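Local coordinates for molybdopterin biosynthesis protein (Mycobacterium abscessus, PDB 3TCR) that probably binds molybdopterin and takes part in the biosynthesis of the molybdenum cofactor, at residues 72-77 / 186-191; 84-89 / 115-120; 45-50 / 80-85. All blocks are in the same frame, centred on the assembly; numbering follows the deposited sequence.

How the interactions relate
The three contacts follow strand 76-84 from one end to the other. Interaction 1 lies near its beginning, where the turn after helix 64-73 meets helix 173-196. Interaction 3 pairs the strand with its sheet neighbour 44-51, and interaction 2 joins the loop into helix 88-100 to the loop before helix 120-124. Interactions 1 and 3 touch, through Val77 and Ser46, although their centres are about 16 Å apart. Interactions 2 and 3 share Val84 and Glu85, with centres about 15 Å apart. Interactions 1 and 2 lie on opposite sides of the chain's centre, their centres about 27 Å apart. All lie in the region assigned to a probable molybdopterin-binding domain.

Interaction 1 of 3, residues 72-77 / 186-191; sequences AEAGFV and MAIQII
Phe76 and Ile188 carry this apolar contact, with Ile191 and Ala74 at its flanks. Phe76, just after the turn that ends helix 64-73, reaches out to helix 173-196 and meets three residues of one face of that helix. With CG anti to the carbonyl carbon (chi1 -67°), the ring's far end, CE1, CZ and CE2, meets the helix. Ile191 comes from the opposite direction and puts its methyl at the ring edge, in the ring plane, with CD1 3.6 Å from Phe76 CE1. Ile188 lies across the other corner, CG1 4.0 Å from Phe76 CE2, and Ala187 CB sits 4.3 Å from Phe76 CZ. The small Ala187 lets the ring end come close to the helix backbone, while Ile188, next to Ala187 in sequence, and Ile191, one turn after Ala187, meet the ring at its two far corners.

Ile188 has a second task. Its extended CG1-CD1 arm carries the terminal methyl past the ring to the turn, where CD1 lies 3.7 Å from Ala74 O and 4.3 Å from Ala74 CB. The turn itself is a Schellman motif closing helix 64-73: Gly75 N bonds back to Ala72 O at 2.9 Å, and Gly75 adopts a positive phi of 97°, a conformation easily reached without a side chain. The chain then leads into strand 76-84.

Val43 touches both Phe76 and Ile188, and Leu105 lies against Phe76 and Ala187, so the ring is buried among loop, sheet and helix residues. The same helix packs on Leu153 of the second subunit through Met186 and Ile190. Phe76 thus joins the helix-to-strand turn of a beta-alpha-beta unit to helix 173-196, in a layered alpha/beta domain probably of the MogA/MoaB kind.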
# COMPACT_ATOMS: atom_id res chain seq x y z
N ALA A 72 10.60 -2.10 -26.06
CA ALA A 72 11.54 -2.71 -27.01
C ALA A 72 12.96 -2.61 -26.46
O ALA A 72 13.72 -3.58 -26.51
CB ALA A 72 11.47 -2.03 -28.37
N GLU A 73 13.32 -1.45 -25.93
CA GLU A 73 14.68 -1.28 -25.39
C GLU A 73 14.99 -2.19 -24.20
O GLU A 73 16.15 -2.53 -24.00
CB GLU A 73 14.94 0.19 -25.03
CG GLU A 73 15.08 1.04 -26.27
CD GLU A 73 15.19 2.54 -25.99
OE1 GLU A 73 15.06 2.96 -24.82
OE2 GLU A 73 15.42 3.28 -26.98
N ALA A 74 13.97 -2.58 -23.43
CA ALA A 74 14.15 -3.58 -22.34
C ALA A 74 14.13 -5.00 -22.87
O ALA A 74 14.24 -5.93 -22.09
CB ALA A 74 13.06 -3.43 -21.26
N GLY A 75 13.95 -5.20 -24.17
CA GLY A 75 13.96 -6.53 -24.74
C GLY A 75 12.63 -7.23 -24.97
O GLY A 75 12.64 -8.42 -25.30
N PHE A 76 11.50 -6.55 -24.80
CA PHE A 76 10.17 -7.15 -25.09
C PHE A 76 9.81 -6.98 -26.55
O PHE A 76 10.13 -5.96 -27.14
CB PHE A 76 9.05 -6.48 -24.27
CG PHE A 76 9.14 -6.74 -22.81
CD1 PHE A 76 8.46 -7.79 -22.24
CD2 PHE A 76 9.96 -5.97 -22.02
CE1 PHE A 76 8.59 -8.07 -20.89
CE2 PHE A 76 10.08 -6.22 -20.67
CZ PHE A 76 9.39 -7.28 -20.10
N VAL A 77 9.12 -7.95 -27.12
CA VAL A 77 8.43 -7.77 -28.36
C VAL A 77 7.15 -7.03 -28.00
O VAL A 77 6.48 -7.37 -27.00
CB VAL A 77 8.09 -9.14 -29.01
CG1 VAL A 77 7.12 -9.00 -30.19
CG2 VAL A 77 9.40 -9.81 -29.47
N MET A 186 11.47 -5.08 -12.85
CA MET A 186 10.58 -5.94 -12.06
C MET A 186 9.86 -6.94 -12.97
O MET A 186 9.79 -8.14 -12.66
CB MET A 186 9.58 -5.10 -11.28
CG MET A 186 10.20 -4.21 -10.21
SD MET A 186 9.00 -3.10 -9.41
CE MET A 186 8.93 -3.95 -7.86
N ALA A 187 9.37 -6.44 -14.09
CA ALA A 187 8.65 -7.27 -15.04
C ALA A 187 9.55 -8.35 -15.63
O ALA A 187 9.12 -9.50 -15.74
CB ALA A 187 8.03 -6.41 -16.16
N ILE A 188 10.78 -7.98 -16.00
CA ILE A 188 11.77 -8.97 -16.47
C ILE A 188 11.95 -10.07 -15.42
O ILE A 188 11.88 -11.25 -15.75
CB ILE A 188 13.11 -8.29 -16.83
CG1 ILE A 188 12.94 -7.42 -18.11
CG2 ILE A 188 14.26 -9.31 -17.02
CD1 ILE A 188 14.15 -6.51 -18.42
N GLN A 189 12.08 -9.71 -14.15
CA GLN A 189 12.30 -10.71 -13.11
C GLN A 189 11.10 -11.63 -12.90
O GLN A 189 11.28 -12.81 -12.61
CB GLN A 189 12.74 -10.06 -11.80
CG GLN A 189 14.25 -9.84 -11.74
CD GLN A 189 14.67 -8.69 -10.84
OE1 GLN A 189 13.94 -7.69 -10.68
NE2 GLN A 189 15.86 -8.83 -10.24
N ILE A 190 9.90 -11.08 -13.00
CA ILE A 190 8.70 -11.88 -12.80
C ILE A 190 8.54 -12.85 -13.97
O ILE A 190 8.31 -14.06 -13.77
CB ILE A 190 7.47 -10.99 -12.63
CG1 ILE A 190 7.57 -10.27 -11.29
CG2 ILE A 190 6.16 -11.75 -12.77
CD1 ILE A 190 6.54 -9.17 -11.11
N ILE A 191 8.71 -12.32 -15.18
CA ILE A 191 8.57 -13.13 -16.38
C ILE A 191 9.69 -14.18 -16.49
O ILE A 191 9.40 -15.31 -16.85
CB ILE A 191 8.46 -12.27 -17.67
CG1 ILE A 191 7.13 -11.55 -17.66
CG2 ILE A 191 8.60 -13.16 -18.93
CD1 ILE A 191 7.16 -10.20 -18.30

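Interaction 2 of 3, residues 84-89 / 115-120; sequences VENDLS and TPRDVA
The carbonyl oxygen of Asn86 stands over the guanidinium of Arg117, 3.2 Å above its plane and over its centre, so that Asn86 O meets the cation through its face and not through an N-H. The long Arg117 bends at chi2 (78°) to bring its flat cation there, and its CG lies 3.7 Å from Asn86 CB. The guanidinium is held by a salt bridge from NE to Asp53, whose other oxygen accepts the Asn86 N-H, so Asp53 joins both segments. A water links Asp87 OD1 to Arg117 NH2 by a weak bond on the arginine side.

Asn86 is the centre of an inverse gamma turn, and its short amide reaches Val119 N, which gives a weak but fairly straight bond to OD1 (3.3 Å, 162°). Asn86 OD1 and Arg117 O, 3.0 Å apart, are both acceptors and probably repel mildly, which the Val119 bond may partly offset. Val119 CG2 packs 3.8 Å from both Asp87 N and Leu88 N, a snug fit for a short branched side chain.

Two helix starts meet here. Asp87 is the N-cap of helix 88-100, OD2 accepting from Glu90 N and Ser89 OG, while Val119 precedes helix 120-124; Val119 also touches Ile91, and Asn86 rests on Val51 of strand 44-51.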
# COMPACT_ATOMS: atom_id res chain seq x y z
N VAL A 84 -8.43 2.62 -26.02
CA VAL A 84 -9.79 2.53 -25.52
C VAL A 84 -10.14 3.82 -24.80
O VAL A 84 -9.26 4.61 -24.40
CB VAL A 84 -9.95 1.36 -24.50
CG1 VAL A 84 -9.71 -0.00 -25.14
CG2 VAL A 84 -9.04 1.57 -23.29
N GLU A 85 -11.44 4.03 -24.63
CA GLU A 85 -11.98 5.11 -23.83
C GLU A 85 -11.85 4.77 -22.36
O GLU A 85 -11.57 3.63 -22.00
CB GLU A 85 -13.48 5.28 -24.13
CG GLU A 85 -13.78 5.73 -25.55
CD GLU A 85 -15.28 5.72 -25.91
OE1 GLU A 85 -16.00 4.76 -25.57
OE2 GLU A 85 -15.73 6.65 -26.56
N ASN A 86 -12.12 5.76 -21.52
CA ASN A 86 -12.25 5.56 -20.08
C ASN A 86 -13.57 4.94 -19.78
O ASN A 86 -14.50 5.61 -19.33
CB ASN A 86 -12.14 6.89 -19.31
CG ASN A 86 -10.78 7.09 -18.69
OD1 ASN A 86 -10.37 6.31 -17.82
ND2 ASN A 86 -10.04 8.05 -19.20
N ASP A 87 -13.60 3.64 -19.99
CA ASP A 87 -14.79 2.86 -19.99
C ASP A 87 -14.41 1.49 -19.51
O ASP A 87 -13.63 0.77 -20.17
CB ASP A 87 -15.36 2.78 -21.40
CG ASP A 87 -16.61 1.93 -21.46
OD1 ASP A 87 -17.70 2.52 -21.35
OD2 ASP A 87 -16.51 0.69 -21.57
N LEU A 88 -14.99 1.12 -18.38
CA LEU A 88 -14.67 -0.10 -17.70
C LEU A 88 -14.71 -1.36 -18.58
O LEU A 88 -13.73 -2.11 -18.61
CB LEU A 88 -15.58 -0.24 -16.48
CG LEU A 88 -15.14 -1.36 -15.53
CD1 LEU A 88 -15.18 -0.85 -14.08
CD2 LEU A 88 -15.97 -2.64 -15.78
N SER A 89 -15.80 -1.58 -19.31
CA SER A 89 -15.90 -2.77 -20.13
C SER A 89 -14.94 -2.77 -21.32
O SER A 89 -14.44 -3.80 -21.70
CB SER A 89 -17.34 -3.01 -20.60
OG SER A 89 -17.69 -2.09 -21.59
N THR A 115 -10.51 11.88 -10.99
CA THR A 115 -11.84 12.22 -11.48
C THR A 115 -12.66 10.95 -11.76
O THR A 115 -12.09 9.89 -12.02
CB THR A 115 -11.80 12.93 -12.80
OG1 THR A 115 -11.52 11.96 -13.80
CG2 THR A 115 -10.76 13.99 -12.81
N PRO A 116 -14.00 11.04 -11.70
CA PRO A 116 -14.82 9.82 -11.88
C PRO A 116 -14.62 9.09 -13.21
O PRO A 116 -14.82 7.89 -13.27
CB PRO A 116 -16.24 10.36 -11.78
CG PRO A 116 -16.12 11.57 -10.88
CD PRO A 116 -14.80 12.18 -11.22
N ARG A 117 -14.23 9.81 -14.23
CA ARG A 117 -13.99 9.24 -15.55
C ARG A 117 -12.77 8.28 -15.57
O ARG A 117 -12.79 7.26 -16.27
CB ARG A 117 -13.87 10.41 -16.57
CG ARG A 117 -13.76 10.01 -18.05
CD ARG A 117 -15.12 9.62 -18.67
NE ARG A 117 -14.96 8.95 -19.97
CZ ARG A 117 -15.93 8.30 -20.64
NH1 ARG A 117 -15.66 7.72 -21.81
NH2 ARG A 117 -17.16 8.24 -20.16
N ASP A 118 -11.77 8.53 -14.73
CA ASP A 118 -10.59 7.65 -14.57
C ASP A 118 -10.93 6.28 -13.94
O ASP A 118 -11.00 6.15 -12.70
CB ASP A 118 -9.53 8.30 -13.66
CG ASP A 118 -8.94 9.57 -14.23
OD1 ASP A 118 -8.18 9.49 -15.23
OD2 ASP A 118 -9.19 10.67 -13.64
N VAL A 119 -11.07 5.24 -14.77
CA VAL A 119 -11.51 3.95 -14.28
C VAL A 119 -10.58 2.77 -14.60
O VAL A 119 -10.96 1.64 -14.38
CB VAL A 119 -12.95 3.63 -14.74
CG1 VAL A 119 -13.93 4.67 -14.19
CG2 VAL A 119 -13.02 3.55 -16.26
N ALA A 120 -9.35 3.03 -15.03
CA ALA A 120 -8.38 1.96 -15.25
C ALA A 120 -8.19 1.03 -14.01
O ALA A 120 -8.23 -0.18 -14.14
CB ALA A 120 -7.03 2.54 -15.71
O HOH W 1 -18.49 5.18 -20.48

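Interaction 3 of 3, residues 45-50 / 80-85; sequences RSLVVI and GVVVVE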
# COMPACT_ATOMS: atom_id res chain seq x y z
N ARG A 45 6.60 -11.20 -24.59
CA ARG A 45 5.70 -10.44 -25.41
C ARG A 45 4.92 -9.43 -24.56
O ARG A 45 4.53 -9.73 -23.43
CB ARG A 45 4.74 -11.42 -26.08
CG ARG A 45 5.38 -12.27 -27.18
CD ARG A 45 4.57 -13.54 -27.49
NE ARG A 45 3.20 -13.22 -27.87
CZ ARG A 45 2.08 -13.80 -27.42
NH1 ARG A 45 2.08 -14.79 -26.53
NH2 ARG A 45 0.92 -13.38 -27.88
N SER A 46 4.67 -8.25 -25.11
CA SER A 46 3.96 -7.18 -24.42
C SER A 46 2.86 -6.54 -25.26
O SER A 46 2.90 -6.60 -26.49
CB SER A 46 4.95 -6.09 -23.99
OG SER A 46 5.62 -5.56 -25.12
N LEU A 47 1.89 -5.94 -24.57
CA LEU A 47 0.84 -5.14 -25.19
C LEU A 47 0.62 -3.85 -24.40
O LEU A 47 0.62 -3.85 -23.17
CB LEU A 47 -0.47 -5.91 -25.26
CG LEU A 47 -1.67 -5.21 -25.95
CD1 LEU A 47 -1.69 -5.53 -27.44
CD2 LEU A 47 -2.97 -5.66 -25.33
N VAL A 48 0.43 -2.76 -25.12
CA VAL A 48 0.13 -1.48 -24.56
C VAL A 48 -1.31 -1.13 -24.79
O VAL A 48 -1.82 -1.20 -25.92
CB VAL A 48 1.00 -0.39 -25.22
CG1 VAL A 48 0.77 0.96 -24.53
CG2 VAL A 48 2.45 -0.80 -25.16
N VAL A 49 -1.99 -0.74 -23.71
CA VAL A 49 -3.37 -0.29 -23.76
C VAL A 49 -3.41 1.19 -23.39
O VAL A 49 -3.12 1.54 -22.27
CB VAL A 49 -4.26 -1.09 -22.77
CG1 VAL A 49 -5.71 -0.59 -22.84
CG2 VAL A 49 -4.18 -2.59 -23.07
N ILE A 50 -3.74 2.06 -24.34
CA ILE A 50 -3.83 3.51 -24.09
C ILE A 50 -5.24 3.76 -23.61
O ILE A 50 -6.18 3.46 -24.34
CB ILE A 50 -3.63 4.33 -25.38
CG1 ILE A 50 -2.22 4.12 -25.93
CG2 ILE A 50 -3.95 5.81 -25.14
CD1 ILE A 50 -1.12 4.42 -24.93
N GLY A 80 1.49 -5.13 -30.05
CA GLY A 80 0.51 -4.15 -30.54
C GLY A 80 0.17 -3.10 -29.51
O GLY A 80 0.65 -3.14 -28.37
N VAL A 81 -0.66 -2.15 -29.92
CA VAL A 81 -1.16 -1.06 -29.09
C VAL A 81 -2.67 -1.05 -29.30
O VAL A 81 -3.14 -1.21 -30.43
CB VAL A 81 -0.53 0.31 -29.51
CG1 VAL A 81 -1.10 1.50 -28.71
CG2 VAL A 81 0.98 0.28 -29.32
N VAL A 82 -3.42 -0.92 -28.21
CA VAL A 82 -4.87 -0.81 -28.25
C VAL A 82 -5.23 0.53 -27.65
O VAL A 82 -4.66 0.91 -26.61
CB VAL A 82 -5.54 -1.96 -27.44
CG1 VAL A 82 -7.08 -1.81 -27.46
CG2 VAL A 82 -5.18 -3.33 -28.01
N VAL A 83 -6.14 1.26 -28.28
CA VAL A 83 -6.68 2.49 -27.72
C VAL A 83 -8.12 2.26 -27.26
O VAL A 83 -8.92 1.74 -28.00
CB VAL A 83 -6.66 3.66 -28.74
CG1 VAL A 83 -7.23 4.93 -28.07
CG2 VAL A 83 -5.23 3.93 -29.22
N VAL A 84 -8.43 2.62 -26.02
CA VAL A 84 -9.79 2.53 -25.52
C VAL A 84 -10.14 3.82 -24.80
O VAL A 84 -9.26 4.61 -24.40
CB VAL A 84 -9.95 1.36 -24.50
CG1 VAL A 84 -9.71 -0.00 -25.14
CG2 VAL A 84 -9.04 1.57 -23.29
N GLU A 85 -11.44 4.03 -24.63
CA GLU A 85 -11.98 5.11 -23.83
C GLU A 85 -11.85 4.77 -22.36
O GLU A 85 -11.57 3.63 -22.00
CB GLU A 85 -13.48 5.28 -24.13
CG GLU A 85 -13.78 5.73 -25.55
CD GLU A 85 -15.28 5.72 -25.91
OE1 GLU A 85 -16.00 4.76 -25.57
OE2 GLU A 85 -15.73 6.65 -26.56
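Strands 45-50 and 80-84 run side by side in the same direction, 19° apart, and four backbone hydrogen bonds join them in the alternating pattern of parallel sheet. Val48 donates to Gly80 O over 3.3 Å, a long but straight bond (176°). Its own carbonyl receives Val82 N at 2.8 Å. Ile50 repeats the scheme a step on: Ile50 N gives to Val82 O at 2.7 Å, and Ile50 O accepts from Val84 N at 2.9 Å. Alternate residues thus use both polar backbone atoms across this gap. The carbonyls of Val48, Val82 and Ile50 also receive CA-H groups from the facing strand, as with Val81 CA 3.2 Å from Val48 O. Leu47 turns its backbone bonds the other way, to Leu105 and Val107 of strand 105-109, so strand 44-51 is paired on both flanks. Near its start, Arg45 NE forms a salt bridge with Asp79 and NH2 bonds Gly101 O, while Val77 O satisfies the Ser46 hydroxyl.

This pairing closes the beta-alpha-beta unit in which helix 64-73 connects the two strands, part of the mixed sheet of an alpha/beta fold probably of the MogA/MoaB kind. Strand 76-84 is its outermost strand within the chain.

Beta-branched valines and isoleucine suit extended backbone, and they point to both faces. Val48 and Ile50 lie with Val81 and Val83, which remain exposed, Ile50 CG1 being 4.0 Å from Val81 CG1; Val48 and Val81 also meet helix 64-73. Leu47, Val49 and Val82 point to the other face, where Leu47 and Val49 meet helix 88-100 and Val49 CG1 is 4.0 Å from Val84 CG2. Because Gly80 has no side chain there, Leu47, its CG anti to the backbone N (chi1 -178°), can rest on the glycine backbone, CD1 3.5 Å from Gly80 O.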